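PDB 5EK8: lipoxygenase from Cyanothece sp., which probably catalyses, as a 9R-lipoxygenase with a non-heme iron centre, the insertion of both atoms of molecular oxygen into polyunsaturated fatty acids. Local coordinates for residues Y282-E287 with D317-H322; T310-Y315 with S323-R328. All blocks are in the same frame, centred on the assembly; numbering follows the deposited sequence.

Interaction 1: Y282-E287 with D317-H322. With NA (sodium ion), chain C.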
loop_
_atom_site.group_PDB
_atom_site.type_symbol
_atom_site.label_atom_id
_atom_site.label_comp_id
_atom_site.label_asym_id
_atom_site.label_seq_id
_atom_site.Cartn_x
_atom_site.Cartn_y
_atom_site.Cartn_z
ATOM N N TYR A 282 -9.049 -22.415 -2.506
ATOM C CA TYR A 282 -7.632 -22.150 -2.763
ATOM C C TYR A 282 -6.732 -23.379 -2.744
ATOM O O TYR A 282 -7.021 -24.380 -2.084
ATOM C CB TYR A 282 -7.127 -21.121 -1.754
ATOM C CG TYR A 282 -8.075 -19.955 -1.634
ATOM C CD1 TYR A 282 -8.205 -19.038 -2.669
ATOM C CD2 TYR A 282 -8.865 -19.784 -0.504
ATOM C CE1 TYR A 282 -9.084 -17.975 -2.582
ATOM C CE2 TYR A 282 -9.747 -18.716 -0.402
ATOM C CZ TYR A 282 -9.853 -17.817 -1.449
ATOM O OH TYR A 282 -10.726 -16.756 -1.362
ATOM N N GLU A 283 -5.640 -23.288 -3.494
ATOM C CA GLU A 283 -4.680 -24.375 -3.598
ATOM C C GLU A 283 -3.705 -24.386 -2.417
ATOM O O GLU A 283 -2.964 -23.427 -2.198
ATOM C CB GLU A 283 -3.911 -24.271 -4.915
ATOM C CG GLU A 283 -3.084 -25.494 -5.244
ATOM C CD GLU A 283 -2.190 -25.286 -6.449
ATOM O OE1 GLU A 283 -2.078 -24.132 -6.916
ATOM O OE2 GLU A 283 -1.599 -26.277 -6.927
ATOM N N LYS A 284 -3.721 -25.476 -1.658
ATOM C CA LYS A 284 -2.796 -25.666 -0.550
ATOM C C LYS A 284 -1.429 -26.056 -1.089
ATOM O O LYS A 284 -1.346 -26.789 -2.077
ATOM C CB LYS A 284 -3.314 -26.744 0.410
ATOM C CG LYS A 284 -2.543 -26.834 1.711
ATOM C CD LYS A 284 -3.185 -27.800 2.693
ATOM C CE LYS A 284 -2.981 -29.239 2.269
ATOM N NZ LYS A 284 -1.547 -29.602 2.173
ATOM N N ASP A 285 -0.361 -25.570 -0.453
ATOM C CA ASP A 285 0.981 -26.030 -0.803
ATOM C C ASP A 285 1.205 -27.390 -0.155
ATOM O O ASP A 285 0.352 -27.877 0.583
ATOM C CB ASP A 285 2.071 -25.016 -0.393
ATOM C CG ASP A 285 2.201 -24.827 1.127
ATOM O OD1 ASP A 285 2.085 -23.669 1.584
ATOM O OD2 ASP A 285 2.462 -25.806 1.860
ATOM N N THR A 286 2.346 -28.008 -0.434
ATOM C CA THR A 286 2.595 -29.360 0.051
ATOM C C THR A 286 3.096 -29.416 1.497
ATOM O O THR A 286 2.979 -30.451 2.152
ATOM C CB THR A 286 3.614 -30.084 -0.840
ATOM O OG1 THR A 286 4.844 -29.348 -0.849
ATOM C CG2 THR A 286 3.084 -30.205 -2.259
ATOM N N GLU A 287 3.646 -28.314 1.997
ATOM C CA GLU A 287 4.274 -28.318 3.317
ATOM C C GLU A 287 3.280 -28.093 4.461
ATOM O O GLU A 287 3.244 -28.859 5.424
ATOM C CB GLU A 287 5.380 -27.256 3.393
ATOM C CG GLU A 287 6.475 -27.385 2.341
ATOM C CD GLU A 287 6.199 -26.557 1.092
ATOM O OE1 GLU A 287 5.852 -25.361 1.225
ATOM O OE2 GLU A 287 6.329 -27.103 -0.025
ATOM N N ASP A 317 -2.944 -34.566 1.635
ATOM C CA ASP A 317 -3.188 -34.795 0.208
ATOM C C ASP A 317 -3.996 -33.693 -0.479
ATOM O O ASP A 317 -3.708 -33.322 -1.616
ATOM C CB ASP A 317 -3.920 -36.125 0.008
ATOM C CG ASP A 317 -2.979 -37.289 -0.170
ATOM O OD1 ASP A 317 -3.415 -38.441 0.053
ATOM O OD2 ASP A 317 -1.806 -37.057 -0.532
ATOM N N SER A 318 -5.016 -33.191 0.210
ATOM C CA SER A 318 -5.972 -32.255 -0.378
ATOM C C SER A 318 -5.351 -30.917 -0.807
ATOM O O SER A 318 -5.507 -29.895 -0.137
ATOM C CB SER A 318 -7.115 -32.016 0.611
ATOM O OG SER A 318 -7.837 -33.218 0.827
ATOM N N LEU A 319 -4.675 -30.934 -1.951
ATOM C CA LEU A 319 -3.990 -29.752 -2.458
ATOM C C LEU A 319 -4.927 -28.828 -3.217
ATOM O O LEU A 319 -5.094 -27.662 -2.860
ATOM C CB LEU A 319 -2.833 -30.161 -3.368
ATOM C CG LEU A 319 -1.780 -31.078 -2.757
ATOM C CD1 LEU A 319 -0.651 -31.311 -3.748
ATOM C CD2 LEU A 319 -1.260 -30.484 -1.449
ATOM N N ALA A 320 -5.530 -29.366 -4.274
ATOM C CA ALA A 320 -6.404 -28.596 -5.157
ATOM C C ALA A 320 -7.621 -28.038 -4.422
ATOM O O ALA A 320 -8.073 -28.623 -3.440
ATOM C CB ALA A 320 -6.845 -29.465 -6.325
ATOM N N PRO A 321 -8.148 -26.892 -4.890
ATOM C CA PRO A 321 -9.384 -26.350 -4.317
ATOM C C PRO A 321 -10.515 -27.373 -4.333
ATOM O O PRO A 321 -10.629 -28.140 -5.289
ATOM C CB PRO A 321 -9.705 -25.165 -5.232
ATOM C CG PRO A 321 -8.390 -24.747 -5.775
ATOM C CD PRO A 321 -7.581 -26.001 -5.918
ATOM N N HIS A 322 -11.309 -27.388 -3.264
ATOM C CA HIS A 322 -12.479 -28.264 -3.123
ATOM C C HIS A 322 -12.112 -29.743 -3.013
ATOM O O HIS A 322 -12.949 -30.621 -3.228
ATOM C CB HIS A 322 -13.454 -28.037 -4.283
ATOM C CG HIS A 322 -13.638 -26.594 -4.622
ATOM N ND1 HIS A 322 -14.264 -25.707 -3.772
ATOM C CD2 HIS A 322 -13.243 -25.873 -5.695
ATOM C CE1 HIS A 322 -14.259 -24.504 -4.316
ATOM N NE2 HIS A 322 -13.651 -24.577 -5.486
HETATM NA NA NA C . 3.373 -21.754 0.519
#

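Interaction 2: T310-Y315 with S323-R328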
loop_
_atom_site.group_PDB
_atom_site.type_symbol
_atom_site.label_atom_id
_atom_site.label_comp_id
_atom_site.label_asym_id
_atom_site.label_seq_id
_atom_site.Cartn_x
_atom_site.Cartn_y
_atom_site.Cartn_z
ATOM N N THR A 310 -14.638 -24.047 15.749
ATOM C CA THR A 310 -14.703 -25.261 14.966
ATOM C C THR A 310 -13.558 -25.270 13.968
ATOM O O THR A 310 -13.189 -24.228 13.404
ATOM C CB THR A 310 -16.045 -25.400 14.236
ATOM O OG1 THR A 310 -16.076 -24.510 13.110
ATOM C CG2 THR A 310 -17.186 -25.079 15.181
ATOM N N ILE A 311 -12.989 -26.453 13.770
ATOM C CA ILE A 311 -11.865 -26.605 12.860
ATOM C C ILE A 311 -12.096 -27.769 11.903
ATOM O O ILE A 311 -12.303 -28.907 12.322
ATOM C CB ILE A 311 -10.540 -26.831 13.620
ATOM C CG1 ILE A 311 -10.219 -25.639 14.525
ATOM C CG2 ILE A 311 -9.402 -27.067 12.640
ATOM C CD1 ILE A 311 -8.957 -25.828 15.360
ATOM N N GLN A 312 -12.062 -27.477 10.610
ATOM C CA GLN A 312 -12.193 -28.525 9.610
ATOM C C GLN A 312 -11.001 -28.478 8.662
ATOM O O GLN A 312 -10.842 -27.526 7.904
ATOM C CB GLN A 312 -13.510 -28.380 8.850
ATOM C CG GLN A 312 -13.830 -29.569 7.987
ATOM C CD GLN A 312 -15.187 -29.476 7.347
ATOM O OE1 GLN A 312 -15.854 -30.487 7.167
ATOM N NE2 GLN A 312 -15.611 -28.260 7.004
ATOM N N SER A 313 -10.164 -29.506 8.705
ATOM C CA SER A 313 -8.866 -29.436 8.043
ATOM C C SER A 313 -8.783 -30.240 6.749
ATOM O O SER A 313 -9.428 -31.277 6.595
ATOM C CB SER A 313 -7.768 -29.903 9.004
ATOM O OG SER A 313 -7.793 -29.151 10.204
ATOM N N ARG A 314 -7.980 -29.734 5.821
ATOM C CA ARG A 314 -7.594 -30.474 4.633
ATOM C C ARG A 314 -6.733 -31.661 5.024
ATOM O O ARG A 314 -5.942 -31.569 5.965
ATOM C CB ARG A 314 -6.823 -29.573 3.669
ATOM C CG ARG A 314 -7.573 -28.320 3.273
ATOM C CD ARG A 314 -8.388 -28.541 2.014
ATOM N NE ARG A 314 -7.610 -28.251 0.819
ATOM C CZ ARG A 314 -7.712 -27.129 0.119
ATOM N NH1 ARG A 314 -8.581 -26.191 0.486
ATOM N NH2 ARG A 314 -6.950 -26.955 -0.954
ATOM N N TYR A 315 -6.889 -32.777 4.319
ATOM C CA TYR A 315 -5.905 -33.846 4.408
ATOM C C TYR A 315 -4.606 -33.280 3.853
ATOM O O TYR A 315 -4.636 -32.307 3.093
ATOM C CB TYR A 315 -6.344 -35.090 3.627
ATOM C CG TYR A 315 -7.549 -35.796 4.208
ATOM C CD1 TYR A 315 -7.401 -36.837 5.116
ATOM C CD2 TYR A 315 -8.839 -35.422 3.845
ATOM C CE1 TYR A 315 -8.501 -37.484 5.652
ATOM C CE2 TYR A 315 -9.948 -36.065 4.376
ATOM C CZ TYR A 315 -9.772 -37.094 5.278
ATOM O OH TYR A 315 -10.868 -37.736 5.811
ATOM N N SER A 323 -10.860 -30.006 -2.653
ATOM C CA SER A 323 -10.403 -31.353 -2.308
ATOM C C SER A 323 -10.938 -31.770 -0.926
ATOM O O SER A 323 -11.335 -30.913 -0.136
ATOM C CB SER A 323 -8.878 -31.406 -2.347
ATOM O OG SER A 323 -8.337 -30.234 -1.772
ATOM N N PRO A 324 -10.968 -33.085 -0.639
ATOM C CA PRO A 324 -11.622 -33.600 0.573
ATOM C C PRO A 324 -11.144 -32.994 1.894
ATOM O O PRO A 324 -9.964 -32.679 2.045
ATOM C CB PRO A 324 -11.291 -35.093 0.528
ATOM C CG PRO A 324 -11.176 -35.392 -0.910
ATOM C CD PRO A 324 -10.551 -34.181 -1.533
ATOM N N LEU A 325 -12.076 -32.839 2.833
ATOM C CA LEU A 325 -11.782 -32.333 4.171
ATOM C C LEU A 325 -11.965 -33.423 5.221
ATOM O O LEU A 325 -12.811 -34.307 5.070
ATOM C CB LEU A 325 -12.686 -31.144 4.523
ATOM C CG LEU A 325 -12.628 -29.857 3.697
ATOM C CD1 LEU A 325 -13.697 -28.897 4.165
ATOM C CD2 LEU A 325 -11.269 -29.210 3.817
ATOM N N LYS A 326 -11.174 -33.352 6.290
ATOM C CA LYS A 326 -11.385 -34.204 7.460
ATOM C C LYS A 326 -12.661 -33.764 8.174
ATOM O O LYS A 326 -13.112 -32.637 7.990
ATOM C CB LYS A 326 -10.187 -34.138 8.416
ATOM C CG LYS A 326 -8.892 -34.677 7.834
ATOM C CD LYS A 326 -7.708 -34.366 8.736
ATOM C CE LYS A 326 -7.885 -34.997 10.105
ATOM N NZ LYS A 326 -6.685 -34.798 10.963
ATOM N N ASP A 327 -13.247 -34.644 8.981
ATOM C CA ASP A 327 -14.457 -34.292 9.723
ATOM C C ASP A 327 -14.226 -33.072 10.609
ATOM O O ASP A 327 -13.217 -32.993 11.313
ATOM C CB ASP A 327 -14.937 -35.471 10.572
ATOM C CG ASP A 327 -15.218 -36.712 9.744
ATOM O OD1 ASP A 327 -16.107 -36.658 8.864
ATOM O OD2 ASP A 327 -14.555 -37.744 9.982
ATOM N N ARG A 328 -15.152 -32.117 10.563
ATOM C CA ARG A 328 -15.027 -30.905 11.365
ATOM C C ARG A 328 -15.055 -31.274 12.839
ATOM O O ARG A 328 -15.787 -32.172 13.255
ATOM C CB ARG A 328 -16.133 -29.895 11.034
ATOM C CG ARG A 328 -17.402 -30.019 11.871
ATOM C CD ARG A 328 -18.535 -29.205 11.267
ATOM N NE ARG A 328 -18.079 -27.883 10.848
ATOM C CZ ARG A 328 -18.648 -27.169 9.882
ATOM N NH1 ARG A 328 -18.162 -25.975 9.565
ATOM N NH2 ARG A 328 -19.699 -27.652 9.230
#

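Interaction 1: Y282-E287 with D317-H322
L319 and K284 are the two residues with most surface buried in this contact, and they meet through backbone and side chain. The amide of K284 donates to the carbonyl O of L319 (N to O 2.8 Å), and CA of E283 approaches the same oxygen. The isobutyl group of L319 runs at about a right angle to the lysine chain; its CD2 branch reaches NZ of K284 at 3.7 Å and the carbonyl O of D285, while CD1 is turned to CG2 of T286. K284 starts with CG anti to the backbone N (chi1 -170°), then bends at its last two torsions, which brings CE beside the carbonyl O of S318 and lets NZ bond to O of D285 at 3.0 Å and to O of H288. Further along, the P321 ring lies against the 282-283 peptide, CG standing 3.7 Å from C of Y282. The two loops run roughly antiparallel, joining the connection between strands 272-277 and 291-300 to that between 303-313 and 329-331. The CB of D285 points away from 317-322; its OD1 binds the sodium ion and also pairs with ND1 of H288. NZ of K284 is held by two main-chain carbonyls of its own loop, whose dipoles would probably help to stabilise a positive charge.

Interaction 2: T310-Y315 with S323-R328
R314 and L325 form a single beta bridge, their CA atoms 4.6 Å apart, and beside it the amide of K326 donates a hydrogen bond to the carbonyl O of S313 (N to O 2.7 Å). CA-H...O contacts join L325 CA to O of S313 and R328 CA to O of I311. The loop 323-328 turns back along the end of strand 303-313 and leads into strand 329-331, the outermost partner of 303-313 in an antiparallel sheet. Van der Waals contacts flank the bridge. L325 forks over two neighbours: CD1 lies 3.5 Å from NE2 of Q312, and CD2 packs on CD of R314. Q312, extended with CG anti to the backbone N (chi1 -169°), crosses L325 at about a right angle and lays CB against CB of R328. On the aromatic side, CG of K326 sits 3.6 Å from the centroid of the Y315 ring, over its face, in a CH-pi contact, while O of P324 comes to the ring edge near CD2. Among the charged groups, the R328 guanidinium has NE2 of Q312 over one face, the two planes 25° apart. NH1 of R328 forms a salt bridge with OE1 of E294; R314 instead sends its guanidinium to the carbonyls of S318 and W279.

Interactions 1 and 2 have centres 12 Å apart and alternate along the chain, so the turn 317-322 of interaction 1 fills most of the connection between the two segments of interaction 2. They are joined directly: NH2 of R314 lies 2.8 Å from O of Y282, a probable hydrogen bond, and OG of S318 is 2.5 Å from O of P324, another. R314, just past the end of strand 303-313, ties that end of the strand to the 282-287 loop. That loop carries D285, whose OD1 binds the sodium ion at 2.5 Å with carbonyls of V414, G417 and L419; the R314 side chain is about 12 Å from the ion. The catalytic iron, held by H359, H364, H570, N574 and I668, takes no part in either contact.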